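Local coordinates for MSM0271 protein (Mycobacterium smegmatis, PDB 5SUH) that forms a double-ringed trimeric tile in the shell of the RMM bacterial microcompartment and may help govern passage of small molecules across it, at residues 142-147 against 217-222; 158-163 against 209-214; 186-191 against 223-228. All coordinates share one frame; numbering follows the deposited sequence.

Contact 1. Residues 142-147 against 217-222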
loop_
_atom_site.group_PDB
_atom_site.type_symbol
_atom_site.label_atom_id
_atom_site.label_comp_id
_atom_site.label_asym_id
_atom_site.label_seq_id
_atom_site.Cartn_x
_atom_site.Cartn_y
_atom_site.Cartn_z
ATOM N N HIS A 142 -1.786 -11.395 -29.204
ATOM C CA HIS A 142 -0.903 -12.459 -28.696
ATOM C C HIS A 142 0.439 -12.407 -29.456
ATOM O O HIS A 142 0.508 -11.920 -30.591
ATOM C CB HIS A 142 -1.554 -13.859 -28.761
ATOM C CG HIS A 142 -1.954 -14.288 -30.137
ATOM N ND1 HIS A 142 -1.029 -14.586 -31.127
ATOM C CD2 HIS A 142 -3.166 -14.486 -30.690
ATOM C CE1 HIS A 142 -1.666 -14.932 -32.225
ATOM N NE2 HIS A 142 -2.965 -14.886 -31.992
ATOM N N ASP A 143 1.496 -12.867 -28.796
ATOM C CA ASP A 143 2.835 -12.883 -29.356
ATOM C C ASP A 143 3.769 -13.761 -28.532
ATOM O O ASP A 143 3.524 -13.989 -27.336
ATOM C CB ASP A 143 3.399 -11.467 -29.425
ATOM C CG ASP A 143 4.541 -11.329 -30.426
ATOM O OD1 ASP A 143 4.859 -12.302 -31.160
ATOM O OD2 ASP A 143 5.134 -10.233 -30.464
ATOM N N ILE A 144 4.831 -14.260 -29.172
ATOM C CA ILE A 144 5.858 -15.051 -28.485
ATOM C C ILE A 144 7.199 -14.330 -28.630
ATOM O O ILE A 144 7.731 -14.228 -29.721
ATOM C CB ILE A 144 5.947 -16.491 -29.047
ATOM C CG1 ILE A 144 4.683 -17.265 -28.702
ATOM C CG2 ILE A 144 7.154 -17.248 -28.481
ATOM C CD1 ILE A 144 4.632 -18.641 -29.312
ATOM N N ILE A 145 7.707 -13.808 -27.516
ATOM C CA ILE A 145 9.011 -13.170 -27.449
ATOM C C ILE A 145 10.032 -14.238 -27.039
ATOM O O ILE A 145 10.043 -14.698 -25.881
ATOM C CB ILE A 145 9.040 -12.003 -26.415
ATOM C CG1 ILE A 145 8.257 -10.808 -26.932
ATOM C CG2 ILE A 145 10.486 -11.547 -26.117
ATOM C CD1 ILE A 145 6.855 -10.773 -26.491
ATOM N N THR A 146 10.883 -14.648 -27.968
ATOM C CA THR A 146 11.905 -15.644 -27.636
ATOM C C THR A 146 13.152 -15.026 -27.002
ATOM O O THR A 146 13.462 -13.861 -27.242
ATOM C CB THR A 146 12.327 -16.450 -28.862
ATOM O OG1 THR A 146 12.923 -15.585 -29.833
ATOM C CG2 THR A 146 11.126 -17.141 -29.456
ATOM N N ASP A 147 13.812 -15.799 -26.141
ATOM C CA ASP A 147 15.097 -15.422 -25.554
ATOM C C ASP A 147 15.038 -14.015 -24.934
ATOM O O ASP A 147 15.739 -13.095 -25.368
ATOM C CB ASP A 147 16.190 -15.513 -26.638
ATOM C CG ASP A 147 17.606 -15.370 -26.081
ATOM O OD1 ASP A 147 17.832 -15.763 -24.914
ATOM O OD2 ASP A 147 18.506 -14.885 -26.818
ATOM N N ASP A 217 8.968 -24.254 -27.394
ATOM C CA ASP A 217 7.980 -25.244 -27.793
ATOM C C ASP A 217 6.847 -25.337 -26.762
ATOM O O ASP A 217 5.698 -25.337 -27.168
ATOM C CB ASP A 217 8.656 -26.596 -27.995
ATOM C CG ASP A 217 9.539 -26.596 -29.216
ATOM O OD1 ASP A 217 9.333 -25.704 -30.088
ATOM O OD2 ASP A 217 10.472 -27.427 -29.277
ATOM N N GLU A 218 7.144 -25.272 -25.458
ATOM C CA GLU A 218 6.086 -25.213 -24.427
ATOM C C GLU A 218 5.134 -23.997 -24.646
ATOM O O GLU A 218 3.912 -24.179 -24.660
ATOM C CB GLU A 218 6.695 -25.120 -23.015
ATOM C CG GLU A 218 7.235 -26.412 -22.440
ATOM C CD GLU A 218 8.010 -26.216 -21.116
ATOM O OE1 GLU A 218 8.584 -25.105 -20.904
ATOM O OE2 GLU A 218 8.023 -27.187 -20.298
ATOM N N VAL A 219 5.672 -22.791 -24.902
ATOM C CA VAL A 219 4.815 -21.619 -25.018
ATOM C C VAL A 219 4.044 -21.621 -26.338
ATOM O O VAL A 219 2.958 -21.043 -26.403
ATOM C CB VAL A 219 5.606 -20.272 -24.878
ATOM C CG1 VAL A 219 6.230 -20.156 -23.503
ATOM C CG2 VAL A 219 6.667 -20.082 -25.964
ATOM N N THR A 220 4.592 -22.273 -27.377
ATOM C CA THR A 220 3.908 -22.415 -28.666
ATOM C C THR A 220 2.760 -23.429 -28.574
ATOM O O THR A 220 1.689 -23.221 -29.147
ATOM C CB THR A 220 4.877 -22.831 -29.777
ATOM O OG1 THR A 220 5.838 -21.796 -29.974
ATOM C CG2 THR A 220 4.156 -23.071 -31.093
ATOM N N VAL A 221 2.981 -24.519 -27.844
ATOM C CA VAL A 221 1.930 -25.501 -27.617
ATOM C C VAL A 221 0.769 -24.895 -26.822
ATOM O O VAL A 221 -0.406 -25.162 -27.116
ATOM C CB VAL A 221 2.493 -26.731 -26.898
ATOM C CG1 VAL A 221 1.377 -27.678 -26.393
ATOM C CG2 VAL A 221 3.397 -27.475 -27.843
ATOM N N ALA A 222 1.094 -24.066 -25.832
ATOM C CA ALA A 222 0.055 -23.417 -25.018
ATOM C C ALA A 222 -0.734 -22.408 -25.841
ATOM O O ALA A 222 -1.966 -22.428 -25.817
ATOM C CB ALA A 222 0.647 -22.773 -23.822
#
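I144, near the end of strand 138-145, the outermost of its sheet within this chain, meets V219 and T220 in the first turns of helix 216-232, where this helix lies against the four-stranded antiparallel sheet of a circularly permuted BMC domain. The contact is small, about 116 Å² in all, and no hydrogen bond crosses it. Its apolar part is a methyl-to-methyl touch: CG2 of I144 lies 3.8 Å from CG2 of V219, the two side chains meeting at a slant. V219 is buried and its CB points toward the strand; both it and I144 also rest on L172 of the adjacent strand 170-177, so the strand-helix pair closes over a shared apolar patch.

The second part is apolar against polar. With CG1 beside the backbone N (chi1 -68°) and the chain then extended (chi2 175°), the I144 side chain reaches past V219 to T220, whose side chain it crosses at roughly a right angle. The hydroxyl takes no bond from the strand; OG1 of T220 is hydrogen-bonded within its own helix to the backbone O of T216.

Polar links of the strand lead elsewhere. D143 forms a salt bridge through OD2 with R80 of a neighbouring subunit, while its OD1 receives a weak bond from N of I144. At the far end of the isoleucine, CD1 of I144 stops 3.4 Å from OG1 of T220.

Contact 2. Residues 158-163 against 209-214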
loop_
_atom_site.group_PDB
_atom_site.type_symbol
_atom_site.label_atom_id
_atom_site.label_comp_id
_atom_site.label_asym_id
_atom_site.label_seq_id
_atom_site.Cartn_x
_atom_site.Cartn_y
_atom_site.Cartn_z
ATOM N N ARG A 158 9.301 -7.158 -11.581
ATOM C CA ARG A 158 8.867 -6.318 -10.456
ATOM C C ARG A 158 7.476 -5.677 -10.676
ATOM O O ARG A 158 6.952 -4.996 -9.795
ATOM C CB ARG A 158 9.886 -5.237 -10.150
ATOM C CG ARG A 158 11.293 -5.615 -10.497
ATOM C CD ARG A 158 12.254 -4.578 -9.952
ATOM N NE ARG A 158 11.708 -3.226 -9.959
ATOM C CZ ARG A 158 12.312 -2.185 -9.391
ATOM N NH1 ARG A 158 11.741 -0.986 -9.420
ATOM N NH2 ARG A 158 13.493 -2.344 -8.798
ATOM N N ASN A 159 6.869 -5.910 -11.836
ATOM C CA ASN A 159 5.491 -5.468 -12.050
ATOM C C ASN A 159 4.558 -6.679 -11.955
ATOM O O ASN A 159 3.341 -6.559 -12.121
ATOM C CB ASN A 159 5.317 -4.801 -13.433
ATOM C CG ASN A 159 6.185 -3.537 -13.620
ATOM O OD1 ASN A 159 6.777 -3.333 -14.688
ATOM N ND2 ASN A 159 6.289 -2.713 -12.574
ATOM N N ARG A 160 5.153 -7.841 -11.672
ATOM C CA ARG A 160 4.429 -9.100 -11.456
ATOM C C ARG A 160 4.737 -9.501 -10.016
ATOM O O ARG A 160 5.804 -9.084 -9.520
ATOM C CB ARG A 160 4.886 -10.165 -12.436
ATOM C CG ARG A 160 4.914 -9.727 -13.897
ATOM C CD ARG A 160 3.616 -9.089 -14.324
ATOM N NE ARG A 160 3.833 -8.112 -15.384
ATOM C CZ ARG A 160 2.920 -7.223 -15.752
ATOM N NH1 ARG A 160 1.745 -7.234 -15.144
ATOM N NH2 ARG A 160 3.178 -6.335 -16.716
ATOM N N GLN A 161 3.857 -10.249 -9.323
ATOM C CA GLN A 161 4.281 -10.723 -8.001
ATOM C C GLN A 161 4.346 -12.249 -7.691
ATOM O O GLN A 161 4.754 -12.615 -6.575
ATOM C CB GLN A 161 3.446 -10.049 -6.892
ATOM C CG GLN A 161 2.976 -8.557 -7.066
ATOM C CD GLN A 161 4.008 -7.636 -7.774
ATOM O OE1 GLN A 161 3.747 -7.113 -8.851
ATOM N NE2 GLN A 161 5.193 -7.489 -7.181
ATOM N N ALA A 162 4.071 -13.144 -8.648
ATOM C CA ALA A 162 4.119 -14.592 -8.339
ATOM C C ALA A 162 5.441 -15.242 -8.765
ATOM O O ALA A 162 6.508 -14.866 -8.263
ATOM C CB ALA A 162 2.930 -15.319 -9.000
ATOM N N SER A 163 5.376 -16.238 -9.656
ATOM C CA SER A 163 6.606 -16.839 -10.199
ATOM C C SER A 163 7.272 -15.815 -11.079
ATOM O O SER A 163 6.697 -14.751 -11.387
ATOM C CB SER A 163 6.405 -18.129 -11.004
ATOM O OG SER A 163 6.327 -19.281 -10.196
ATOM N N ARG A 209 -5.099 -10.309 -19.228
ATOM C CA ARG A 209 -3.746 -10.504 -19.728
ATOM C C ARG A 209 -3.089 -11.725 -19.084
ATOM O O ARG A 209 -3.139 -11.927 -17.848
ATOM C CB ARG A 209 -2.892 -9.255 -19.487
ATOM C CG ARG A 209 -3.274 -8.055 -20.355
ATOM C CD ARG A 209 -4.226 -7.126 -19.631
ATOM N NE ARG A 209 -4.600 -5.957 -20.431
ATOM C CZ ARG A 209 -4.665 -4.726 -19.920
ATOM N NH1 ARG A 209 -4.348 -4.521 -18.633
ATOM N NH2 ARG A 209 -5.003 -3.706 -20.684
ATOM N N LEU A 210 -2.443 -12.515 -19.937
ATOM C CA LEU A 210 -1.778 -13.738 -19.526
ATOM C C LEU A 210 -0.277 -13.644 -19.867
ATOM O O LEU A 210 0.085 -13.306 -20.998
ATOM C CB LEU A 210 -2.437 -14.936 -20.228
ATOM C CG LEU A 210 -1.937 -16.349 -19.908
ATOM C CD1 LEU A 210 -1.899 -16.560 -18.389
ATOM C CD2 LEU A 210 -2.796 -17.414 -20.588
ATOM N N TYR A 211 0.582 -13.925 -18.883
ATOM C CA TYR A 211 2.044 -13.979 -19.069
ATOM C C TYR A 211 2.552 -15.382 -18.722
ATOM O O TYR A 211 2.458 -15.823 -17.572
ATOM C CB TYR A 211 2.775 -12.970 -18.177
ATOM C CG TYR A 211 2.653 -11.500 -18.507
ATOM C CD1 TYR A 211 1.486 -10.785 -18.198
ATOM C CD2 TYR A 211 3.740 -10.789 -19.003
ATOM C CE1 TYR A 211 1.392 -9.412 -18.447
ATOM C CE2 TYR A 211 3.659 -9.429 -19.249
ATOM C CZ TYR A 211 2.482 -8.747 -18.979
ATOM O OH TYR A 211 2.415 -7.391 -19.224
ATOM N N ILE A 212 3.129 -16.056 -19.704
ATOM C CA ILE A 212 3.614 -17.434 -19.570
ATOM C C ILE A 212 5.057 -17.595 -20.080
ATOM O O ILE A 212 5.415 -17.104 -21.157
ATOM C CB ILE A 212 2.647 -18.403 -20.324
ATOM C CG1 ILE A 212 1.394 -18.634 -19.487
ATOM C CG2 ILE A 212 3.294 -19.737 -20.607
ATOM C CD1 ILE A 212 0.393 -19.500 -20.174
ATOM N N GLY A 213 5.886 -18.261 -19.291
ATOM C CA GLY A 213 7.284 -18.491 -19.626
ATOM C C GLY A 213 7.598 -19.966 -19.799
ATOM O O GLY A 213 6.934 -20.817 -19.209
ATOM N N GLY A 214 8.574 -20.280 -20.646
ATOM C CA GLY A 214 8.991 -21.662 -20.856
ATOM C C GLY A 214 9.916 -21.792 -22.049
ATOM O O GLY A 214 10.401 -20.761 -22.577
#
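R160, in the loop between helix 150-156 and strand 170-177, lays its guanidinium over one face of the Y211 ring, and this single pair makes the whole contact with strand 208-214. Along the strand, R209 comes first; it forms a salt bridge with E175 and reaches a neighbouring subunit, where its NH2 is hydrogen-bonded to O of E100. L210 turns to the helix-covered side of the sheet.

Y211 carries the contact, its CB pointing toward the loop. The R160 chain bends at chi2 (-51°) and brings its flat end over the phenol end of the ring, the two planes 30° apart and the overlap displaced toward the rim. CZ of R160 lies 3.6 Å from CZ of Y211, and NE of R160 is 3.9 Å from the same ring atom. NH2 of R160 is 2.8 Å from OH of Y211, but the angle is too poor for a hydrogen bond. Instead the hydroxyl of Y211 is hydrogen-bonded to OE2 of E79 of the neighbouring subunit, while NH1 of R160 makes a salt bridge with D200; the latter probably helps to set the rotation of the guanidinium. CB of N159 lies over the rim of the guanidinium's opposite face.

I212 follows, packing on A189 and V219, and G213 and G214 finish the strand. Strand 208-214 is an inner strand of the antiparallel BMC sheet, between 170-177 and 197-202; helices 182-192 and 216-232 pack beneath L210 and I212, while Y211 faces loop 158-163 and the subunit boundary.

Contact 3. Residues 186-191 against 223-228; sequences ANEAER and RDHITT
H225 and E188 join helices 182-192 and 216-232 by a histidine-carboxylate hydrogen bond, NE2 of H225 giving its proton to OE1 of E188 at 3.0 Å. The bond is fairly straight, 160° at the hydrogen, and OE1 lies close to the imidazole plane. On the acceptor side it uses the anti lone pair, directed away from OE2, and the carboxylate is turned well out of the plane of the ring. H225 holds CG anti to its backbone N, which carries the imidazole out toward the other helix. E188 instead bends at chi2 (-52°), curling its carboxylate back so that OE1 meets NE2 of H225. Nearer the backbone, CB of E188 touches the ring as well, 3.7 Å from CD2 of H225.

R191, three residues on, lies edge-on to the carboxylate of E188 as a salt-bridge partner, though its modelled NH2 to OE2 separation is too short to be trusted. The carboxylate would tend to stabilise a protonated H225, the arginine to oppose it.

These are the two helices that cover one face of the BMC sheet. Their short segments run at 135° to each other, with axes 9.0 Å apart at closest approach. Inward from the polar pair, L210 of the sheet lies under I226, which sends CD1 toward the other helix through an extended chi2 and comes within 4.2 Å of CB of A189.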
loop_
_atom_site.group_PDB
_atom_site.type_symbol
_atom_site.label_atom_id
_atom_site.label_comp_id
_atom_site.label_asym_id
_atom_site.label_seq_id
_atom_site.Cartn_x
_atom_site.Cartn_y
_atom_site.Cartn_z
ATOM N N ALA A 186 -5.450 -19.601 -18.793
ATOM C CA ALA A 186 -4.291 -19.995 -17.964
ATOM C C ALA A 186 -4.362 -21.466 -17.572
ATOM O O ALA A 186 -3.390 -22.194 -17.766
ATOM C CB ALA A 186 -4.183 -19.131 -16.694
ATOM N N ASN A 187 -5.519 -21.905 -17.059
ATOM C CA ASN A 187 -5.699 -23.292 -16.632
ATOM C C ASN A 187 -5.563 -24.291 -17.803
ATOM O O ASN A 187 -4.975 -25.366 -17.629
ATOM C CB ASN A 187 -7.062 -23.484 -15.952
ATOM C CG ASN A 187 -7.148 -24.813 -15.173
ATOM O OD1 ASN A 187 -6.453 -25.021 -14.163
ATOM N ND2 ASN A 187 -7.990 -25.714 -15.649
ATOM N N GLU A 188 -6.064 -23.940 -18.994
ATOM C CA GLU A 188 -5.936 -24.842 -20.129
ATOM C C GLU A 188 -4.452 -24.973 -20.570
ATOM O O GLU A 188 -3.969 -26.095 -20.864
ATOM C CB GLU A 188 -6.805 -24.378 -21.304
ATOM C CG GLU A 188 -8.279 -24.706 -21.111
ATOM C CD GLU A 188 -8.512 -26.186 -20.777
ATOM O OE1 GLU A 188 -8.028 -27.072 -21.522
ATOM O OE2 GLU A 188 -9.174 -26.462 -19.752
ATOM N N ALA A 189 -3.729 -23.852 -20.580
ATOM C CA ALA A 189 -2.304 -23.875 -20.934
ATOM C C ALA A 189 -1.501 -24.787 -19.997
ATOM O O ALA A 189 -0.680 -25.582 -20.448
ATOM C CB ALA A 189 -1.708 -22.457 -20.929
ATOM N N GLU A 190 -1.751 -24.712 -18.696
ATOM C CA GLU A 190 -0.945 -25.519 -17.794
ATOM C C GLU A 190 -1.251 -27.026 -17.968
ATOM O O GLU A 190 -0.374 -27.878 -17.777
ATOM C CB GLU A 190 -1.156 -25.089 -16.344
ATOM C CG GLU A 190 -0.263 -25.850 -15.395
ATOM C CD GLU A 190 -0.491 -25.518 -13.931
ATOM O OE1 GLU A 190 -1.354 -24.654 -13.634
ATOM O OE2 GLU A 190 0.235 -26.105 -13.091
ATOM N N ARG A 191 -2.484 -27.352 -18.339
ATOM C CA ARG A 191 -2.868 -28.756 -18.495
ATOM C C ARG A 191 -2.080 -29.413 -19.636
ATOM O O ARG A 191 -1.713 -30.596 -19.588
ATOM C CB ARG A 191 -4.385 -28.912 -18.736
ATOM C CG ARG A 191 -4.791 -30.345 -19.059
ATOM C CD ARG A 191 -6.292 -30.660 -19.272
ATOM N NE ARG A 191 -7.200 -29.531 -19.222
ATOM C CZ ARG A 191 -7.943 -29.222 -18.155
ATOM N NH1 ARG A 191 -7.841 -29.940 -17.038
ATOM N NH2 ARG A 191 -8.769 -28.174 -18.187
ATOM N N ARG A 223 -0.044 -21.568 -26.616
ATOM C CA ARG A 223 -0.761 -20.569 -27.407
ATOM C C ARG A 223 -1.761 -21.209 -28.400
ATOM O O ARG A 223 -2.914 -20.750 -28.513
ATOM C CB ARG A 223 0.196 -19.681 -28.194
ATOM C CG ARG A 223 -0.572 -18.667 -29.065
ATOM C CD ARG A 223 0.233 -18.194 -30.220
ATOM N NE ARG A 223 0.537 -19.352 -31.067
ATOM C CZ ARG A 223 1.477 -19.370 -32.016
ATOM N NH1 ARG A 223 1.678 -20.480 -32.711
ATOM N NH2 ARG A 223 2.245 -18.299 -32.246
ATOM N N ASP A 224 -1.319 -22.248 -29.118
ATOM C CA ASP A 224 -2.194 -22.961 -30.082
ATOM C C ASP A 224 -3.443 -23.532 -29.398
ATOM O O ASP A 224 -4.557 -23.460 -29.931
ATOM C CB ASP A 224 -1.448 -24.093 -30.803
ATOM C CG ASP A 224 -0.392 -23.576 -31.785
ATOM O OD1 ASP A 224 -0.525 -22.405 -32.231
ATOM O OD2 ASP A 224 0.563 -24.346 -32.123
ATOM N N HIS A 225 -3.251 -24.133 -28.230
ATOM C CA HIS A 225 -4.374 -24.696 -27.511
ATOM C C HIS A 225 -5.333 -23.602 -27.025
ATOM O O HIS A 225 -6.560 -23.722 -27.159
ATOM C CB HIS A 225 -3.855 -25.529 -26.353
ATOM C CG HIS A 225 -4.917 -26.161 -25.519
ATOM N ND1 HIS A 225 -5.855 -27.035 -26.036
ATOM C CD2 HIS A 225 -5.152 -26.116 -24.184
ATOM C CE1 HIS A 225 -6.635 -27.463 -25.064
ATOM N NE2 HIS A 225 -6.231 -26.916 -23.923
ATOM N N ILE A 226 -4.775 -22.521 -26.486
ATOM C CA ILE A 226 -5.616 -21.436 -25.998
ATOM C C ILE A 226 -6.533 -20.883 -27.097
ATOM O O ILE A 226 -7.723 -20.648 -26.872
ATOM C CB ILE A 226 -4.782 -20.285 -25.424
ATOM C CG1 ILE A 226 -4.104 -20.692 -24.129
ATOM C CG2 ILE A 226 -5.653 -19.056 -25.143
ATOM C CD1 ILE A 226 -3.131 -19.581 -23.634
ATOM N N THR A 227 -5.965 -20.662 -28.279
ATOM C CA THR A 227 -6.726 -20.146 -29.402
ATOM C C THR A 227 -7.875 -21.094 -29.760
ATOM O O THR A 227 -8.977 -20.650 -30.108
ATOM C CB THR A 227 -5.807 -19.899 -30.637
ATOM O OG1 THR A 227 -4.726 -19.000 -30.288
ATOM C CG2 THR A 227 -6.586 -19.326 -31.833
ATOM N N THR A 228 -7.622 -22.397 -29.700
ATOM C CA THR A 228 -8.671 -23.361 -30.000
ATOM C C THR A 228 -9.774 -23.315 -28.925
ATOM O O THR A 228 -10.967 -23.219 -29.239
ATOM C CB THR A 228 -8.103 -24.787 -30.157
ATOM O OG1 THR A 228 -7.329 -24.858 -31.362
ATOM C CG2 THR A 228 -9.218 -25.770 -30.301
#

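How the contacts relate
All three contacts lie in the BMC domain whose sheet is formed by strands 138-145, 170-177, 208-214 and 197-202. Contacts 1 and 3, both partly buried, share helix 216-232: contact 1 seats its beginning on the outermost strand of the sheet within this chain by a methyl pair and a methyl-hydroxyl touch, contact 3 ties its middle to helix 182-192 by a polar bond at the partly exposed rim and an apolar pair further in. Contact 2 is buried and uses an arginine over a tyrosine ring beside a subunit boundary. Contacts 1 and 2 both touch a neighbouring subunit, whereas contact 3 stays within its chain. Between them, V219 packs on G214 and A222 on A189.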